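Local coordinates for protein Ribose/Galactose Isomerase (PDB 3ONO) that probably interconverts aldose and ketose sugars, as an isomerase of the LacAB/RpiB family, at residues A[39-42]-A[48-51]; A[8-11]-A[17-20]. All blocks are in the same frame, centred on the assembly; numbering follows the deposited sequence.

Contact 1 (A[39-42]-A[48-51]); sequences VGMT and HLTY
Met-41, a selenomethionine, and Leu-49 run side by side with opposite headings, each with its CB pointed at the other segment. The Met-41 CG methylene lies beside the Leu-49 branch carbon CG, 4.0 Å away. With its CG turned away from its own carbonyl carbon (chi1 -61°), Leu-49 sends CD1 towards the facing loop, where it settles on the bare backbone of Gly-40, 3.8 Å from the Gly-40 CA. The outer half of Met-41 takes another course, along the backbone of 48-49: SE stands 3.5 Å from Leu-49 N. The bend at chi3 (78°) then turns the methyl towards His-48, bringing CE to 4.1 Å from His-48 CA. Selenium also looks obliquely onto the imidazole face of His-48, 5.2 Å from the ring centroid and 26° off its normal, a long Met-aromatic approach.

Polar groups are held by neighbours: Gly-40 O accepts from Gln-191 NE2, and Leu-49 O from Asn-12 ND2. Thr-50 OG1 bonds to Ile-52 N, making Thr-50 the N-cap of helix 51-63. Such a loop, closed on itself by apolar side chains between strand 35-38 and helix 51-63, belongs to the beta-alpha-beta units of an alpha-beta-alpha sandwich.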
ATOM      1  N   VAL A  39     -11.236  -5.845 -25.508  1.00 27.27           N
ATOM      2  CA  VAL A  39     -11.787  -4.946 -26.528  1.00 28.12           C
ATOM      3  C   VAL A  39     -11.015  -3.654 -26.706  1.00 28.55           C
ATOM      4  O   VAL A  39     -11.281  -2.907 -27.650  1.00 30.29           O
ATOM      5  CB  VAL A  39     -13.257  -4.572 -26.240  1.00 27.83           C
ATOM      6  CG1 VAL A  39     -14.091  -5.830 -26.064  1.00 31.53           C
ATOM      7  CG2 VAL A  39     -13.341  -3.691 -24.990  1.00 27.42           C
ATOM      8  N   GLY A  40     -10.100  -3.368 -25.781  1.00 26.90           N
ATOM      9  CA  GLY A  40      -9.230  -2.212 -25.913  1.00 25.38           C
ATOM     10  C   GLY A  40      -7.966  -2.588 -26.675  1.00 27.84           C
ATOM     11  O   GLY A  40      -7.976  -3.527 -27.472  1.00 30.35           O
HETATM   12  N   MSE A  41      -6.886  -1.840 -26.464  1.00 27.21           N
HETATM   13  CA  MSE A  41      -5.633  -2.127 -27.156  1.00 26.88           C
HETATM   14  C   MSE A  41      -5.021  -3.460 -26.745  1.00 29.87           C
HETATM   15  O   MSE A  41      -5.041  -3.837 -25.574  1.00 27.94           O
HETATM   16  CB  MSE A  41      -4.630  -1.002 -26.946  1.00 26.07           C
HETATM   17  CG  MSE A  41      -5.071   0.278 -27.632  1.00 25.36           C
HETATM   18 SE   MSE A  41      -3.774   1.690 -27.422  0.67 30.29          SE
HETATM   19  CE  MSE A  41      -2.476   1.112 -28.757  1.00 35.24           C
ATOM     20  N   THR A  42      -4.477  -4.180 -27.721  1.00 27.98           N
ATOM     21  CA  THR A  42      -3.834  -5.462 -27.431  1.00 27.12           C
ATOM     22  C   THR A  42      -2.320  -5.309 -27.349  1.00 28.16           C
ATOM     23  O   THR A  42      -1.629  -6.125 -26.738  1.00 31.93           O
ATOM     24  CB  THR A  42      -4.178  -6.505 -28.514  1.00 29.52           C
ATOM     25  OG1 THR A  42      -3.776  -6.005 -29.796  1.00 33.23           O
ATOM     26  CG2 THR A  42      -5.686  -6.778 -28.542  1.00 32.45           C
ATOM     27  N   HIS A  48      -5.289   2.854 -31.957  1.00 30.35           N
ATOM     28  CA  HIS A  48      -4.835   3.713 -30.852  1.00 27.03           C
ATOM     29  C   HIS A  48      -6.001   4.273 -30.027  1.00 24.97           C
ATOM     30  O   HIS A  48      -6.979   4.781 -30.589  1.00 27.32           O
ATOM     31  CB  HIS A  48      -3.992   4.862 -31.413  1.00 32.30           C
ATOM     32  CG  HIS A  48      -3.275   5.660 -30.371  1.00 32.59           C
ATOM     33  ND1 HIS A  48      -3.839   6.751 -29.744  1.00 37.32           N
ATOM     34  CD2 HIS A  48      -2.026   5.539 -29.865  1.00 38.23           C
ATOM     35  CE1 HIS A  48      -2.972   7.253 -28.881  1.00 35.28           C
ATOM     36  NE2 HIS A  48      -1.863   6.539 -28.939  1.00 40.36           N
ATOM     37  N   LEU A  49      -5.869   4.178 -28.700  1.00 26.90           N
ATOM     38  CA  LEU A  49      -6.874   4.642 -27.747  1.00 24.09           C
ATOM     39  C   LEU A  49      -6.219   5.415 -26.600  1.00 24.56           C
ATOM     40  O   LEU A  49      -5.082   5.115 -26.199  1.00 25.88           O
ATOM     41  CB  LEU A  49      -7.576   3.438 -27.125  1.00 25.49           C
ATOM     42  CG  LEU A  49      -8.352   2.487 -28.031  1.00 23.65           C
ATOM     43  CD1 LEU A  49      -8.986   1.416 -27.154  1.00 25.23           C
ATOM     44  CD2 LEU A  49      -9.426   3.261 -28.804  1.00 23.86           C
ATOM     45  N   THR A  50      -6.948   6.374 -26.036  1.00 22.61           N
ATOM     46  CA  THR A  50      -6.519   6.994 -24.781  1.00 21.90           C
ATOM     47  C   THR A  50      -7.549   6.658 -23.714  1.00 21.90           C
ATOM     48  O   THR A  50      -8.589   6.052 -24.004  1.00 21.56           O
ATOM     49  CB  THR A  50      -6.509   8.524 -24.854  1.00 25.95           C
ATOM     50  OG1 THR A  50      -7.859   9.001 -24.869  1.00 23.49           O
ATOM     51  CG2 THR A  50      -5.785   9.022 -26.088  1.00 23.09           C
ATOM     52  N   TYR A  51      -7.306   7.109 -22.491  1.00 20.32           N
ATOM     53  CA  TYR A  51      -8.288   6.842 -21.443  1.00 18.98           C
ATOM     54  C   TYR A  51      -9.618   7.550 -21.677  1.00 20.44           C
ATOM     55  O   TYR A  51     -10.618   7.169 -21.076  1.00 20.87           O
ATOM     56  CB  TYR A  51      -7.735   7.155 -20.043  1.00 18.00           C
ATOM     57  CG  TYR A  51      -7.415   8.604 -19.772  1.00 19.88           C
ATOM     58  CD1 TYR A  51      -8.426   9.522 -19.464  1.00 19.40           C
ATOM     59  CD2 TYR A  51      -6.084   9.057 -19.778  1.00 22.82           C
ATOM     60  CE1 TYR A  51      -8.125  10.845 -19.172  1.00 21.42           C
ATOM     61  CE2 TYR A  51      -5.778  10.386 -19.500  1.00 22.80           C
ATOM     62  CZ  TYR A  51      -6.809  11.276 -19.215  1.00 20.31           C
ATOM     63  OH  TYR A  51      -6.530  12.595 -18.919  1.00 21.46           O
TER

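Contact 2 (A[8-11]-A[17-20]); sequences LMME and KNAM
Leu-8 and Met-10 reach across to the first turn of helix 18-31, at the strand-loop-helix connection that begins this Rossmann-like alpha-beta-alpha sandwich. The apolar contacts centre on Met-10, a selenomethionine whose chain runs out towards the helix start. Its SE sits 3.8 Å from Asn-18 CA and 4.1 Å from Asn-18 CB, so the selenium rests on the root of the asparagine side chain, and the two side chains pass at a slant. Because the chain kinks at chi3 (65°), the methyl swings over the backbone joining Lys-17 to Asn-18, with CE 3.7 Å from Asn-18 N and 3.9 Å from Lys-17 C. Leu-8 and Met-10 also lean on Val-21 one turn further along, which carries the same apolar surface into the body of helix 18-31.

A second kind of contact sets hydrocarbon and selenium against a flat polar group. Asn-18 places its CG anti to the backbone N (chi1 176°), which carries the amide back towards strand 5-8; there it lies alongside Leu-8 with the opposite heading, and the CD2 methyl of Leu-8 is the part that meets it, while Met-10 SE comes against the same amide.

The polar ends of Glu-11 and Lys-17 are held by hydrogen bonds outside the two segments. Glu-11 reaches forward into the loop between the segments, its OE1 accepting from Gln-14 N and its OE2 bonding to Ser-13 OG. Lys-17 divides its side chain between two tasks: at the root, its CB lies 4.1 Å from Met-10 CE, whereas beyond CG the chain stretches out away from segment 8-11 and NZ forms a hydrogen bond with Phe-117 O.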
ATOM      1  N   LEU A   8     -12.251  -6.347 -20.973  1.00 25.12           N
ATOM      2  CA  LEU A   8     -10.993  -5.721 -20.572  1.00 23.05           C
ATOM      3  C   LEU A   8     -10.690  -4.640 -21.600  1.00 24.65           C
ATOM      4  O   LEU A   8     -10.799  -4.888 -22.804  1.00 25.70           O
ATOM      5  CB  LEU A   8      -9.863  -6.748 -20.567  1.00 24.20           C
ATOM      6  CG  LEU A   8      -8.452  -6.199 -20.391  1.00 23.55           C
ATOM      7  CD1 LEU A   8      -8.336  -5.531 -19.034  1.00 23.76           C
ATOM      8  CD2 LEU A   8      -7.448  -7.360 -20.521  1.00 25.56           C
HETATM    9  N   MSE A   9     -10.333  -3.442 -21.151  1.00 21.35           N
HETATM   10  CA  MSE A   9     -10.022  -2.379 -22.111  1.00 22.32           C
HETATM   11  C   MSE A   9      -8.874  -1.517 -21.611  1.00 23.03           C
HETATM   12  O   MSE A   9      -8.959  -0.912 -20.541  1.00 21.55           O
HETATM   13  CB  MSE A   9     -11.264  -1.532 -22.424  1.00 24.66           C
HETATM   14  CG  MSE A   9     -11.899  -0.913 -21.217  1.00 22.07           C
HETATM   15 SE   MSE A   9     -13.499   0.084 -21.733  0.70 24.39          SE
HETATM   16  CE  MSE A   9     -14.630  -1.394 -22.219  1.00 26.69           C
HETATM   17  N   MSE A  10      -7.790  -1.490 -22.382  1.00 19.94           N
HETATM   18  CA  MSE A  10      -6.584  -0.759 -22.000  1.00 19.75           C
HETATM   19  C   MSE A  10      -6.186   0.252 -23.083  1.00 21.73           C
HETATM   20  O   MSE A  10      -6.554   0.093 -24.255  1.00 23.95           O
HETATM   21  CB  MSE A  10      -5.459  -1.726 -21.627  1.00 22.72           C
HETATM   22  CG  MSE A  10      -5.749  -2.403 -20.313  1.00 21.30           C
HETATM   23 SE   MSE A  10      -4.606  -3.935 -19.970  0.79 28.50          SE
HETATM   24  CE  MSE A  10      -2.922  -2.959 -19.830  1.00 25.59           C
ATOM     25  N   GLU A  11      -5.490   1.308 -22.669  1.00 21.62           N
ATOM     26  CA  GLU A  11      -5.127   2.409 -23.561  1.00 22.79           C
ATOM     27  C   GLU A  11      -3.618   2.439 -23.861  1.00 21.41           C
ATOM     28  O   GLU A  11      -2.878   1.546 -23.452  1.00 25.13           O
ATOM     29  CB  GLU A  11      -5.597   3.761 -23.005  1.00 19.46           C
ATOM     30  CG  GLU A  11      -5.203   4.001 -21.541  1.00 21.32           C
ATOM     31  CD  GLU A  11      -3.704   4.120 -21.332  1.00 25.49           C
ATOM     32  OE1 GLU A  11      -3.133   3.179 -20.766  1.00 22.18           O
ATOM     33  OE2 GLU A  11      -3.106   5.143 -21.721  1.00 27.90           O
ATOM     34  N   LYS A  17       1.400  -3.923 -21.726  1.00 24.38           N
ATOM     35  CA  LYS A  17       1.041  -4.828 -20.645  1.00 26.26           C
ATOM     36  C   LYS A  17      -0.263  -5.568 -20.868  1.00 23.74           C
ATOM     37  O   LYS A  17      -0.659  -6.387 -20.026  1.00 25.37           O
ATOM     38  CB  LYS A  17       0.988  -4.073 -19.315  1.00 29.48           C
ATOM     39  CG  LYS A  17       2.369  -3.762 -18.779  1.00 30.53           C
ATOM     40  CD  LYS A  17       2.368  -2.842 -17.563  1.00 29.09           C
ATOM     41  CE  LYS A  17       3.792  -2.718 -17.025  1.00 32.03           C
ATOM     42  NZ  LYS A  17       3.915  -1.688 -15.953  1.00 29.04           N
ATOM     43  N   ASN A  18      -0.943  -5.285 -21.980  1.00 26.12           N
ATOM     44  CA  ASN A  18      -2.227  -5.936 -22.216  1.00 26.78           C
ATOM     45  C   ASN A  18      -2.138  -7.461 -22.283  1.00 29.61           C
ATOM     46  O   ASN A  18      -2.997  -8.149 -21.732  1.00 28.44           O
ATOM     47  CB  ASN A  18      -2.945  -5.388 -23.453  1.00 27.81           C
ATOM     48  CG  ASN A  18      -4.220  -6.143 -23.750  1.00 30.98           C
ATOM     49  OD1 ASN A  18      -4.268  -6.993 -24.653  1.00 29.04           O
ATOM     50  ND2 ASN A  18      -5.260  -5.859 -22.977  1.00 31.87           N
ATOM     51  N   ALA A  19      -1.113  -7.997 -22.945  1.00 29.69           N
ATOM     52  CA  ALA A  19      -0.980  -9.455 -23.026  1.00 29.92           C
ATOM     53  C   ALA A  19      -0.928 -10.095 -21.633  1.00 30.94           C
ATOM     54  O   ALA A  19      -1.600 -11.099 -21.372  1.00 30.48           O
ATOM     55  CB  ALA A  19       0.253  -9.860 -23.855  1.00 30.96           C
HETATM   56  N   MSE A  20      -0.126  -9.514 -20.745  1.00 30.37           N
HETATM   57  CA  MSE A  20      -0.053  -9.986 -19.367  1.00 29.23           C
HETATM   58  C   MSE A  20      -1.422  -9.897 -18.695  1.00 31.86           C
HETATM   59  O   MSE A  20      -1.891 -10.858 -18.091  1.00 30.71           O
HETATM   60  CB  MSE A  20       0.999  -9.197 -18.572  1.00 25.84           C
HETATM   61  CG  MSE A  20       1.149  -9.637 -17.124  1.00 26.85           C
HETATM   62 SE   MSE A  20      -0.007  -8.556 -15.967  0.67 30.96          SE
HETATM   63  CE  MSE A  20       0.671  -6.795 -16.467  1.00 29.91           C
TER

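Overall arrangement
From the N terminus, strand 5-8 leads into contact 2, which folds the following loop back onto the start of helix 18-31. The chain then continues through helix 18-31 and strand 35-38 before contact 1 closes the next loop ahead of helix 51-63. The two closures therefore follow in series, neither nested nor crossed, with centres about 8 Å apart on the same side of the chain's centre. Probable backbone hydrogen bonds, Val-39 N to Leu-8 O at 2.9 Å and Met-41 N to Met-10 O at 3.0 Å, link the two contacts directly, next to the paired strands 5-8 and 35-38. Asn-18 packs beside Met-41 and Thr-42, tying the first helix to the second loop.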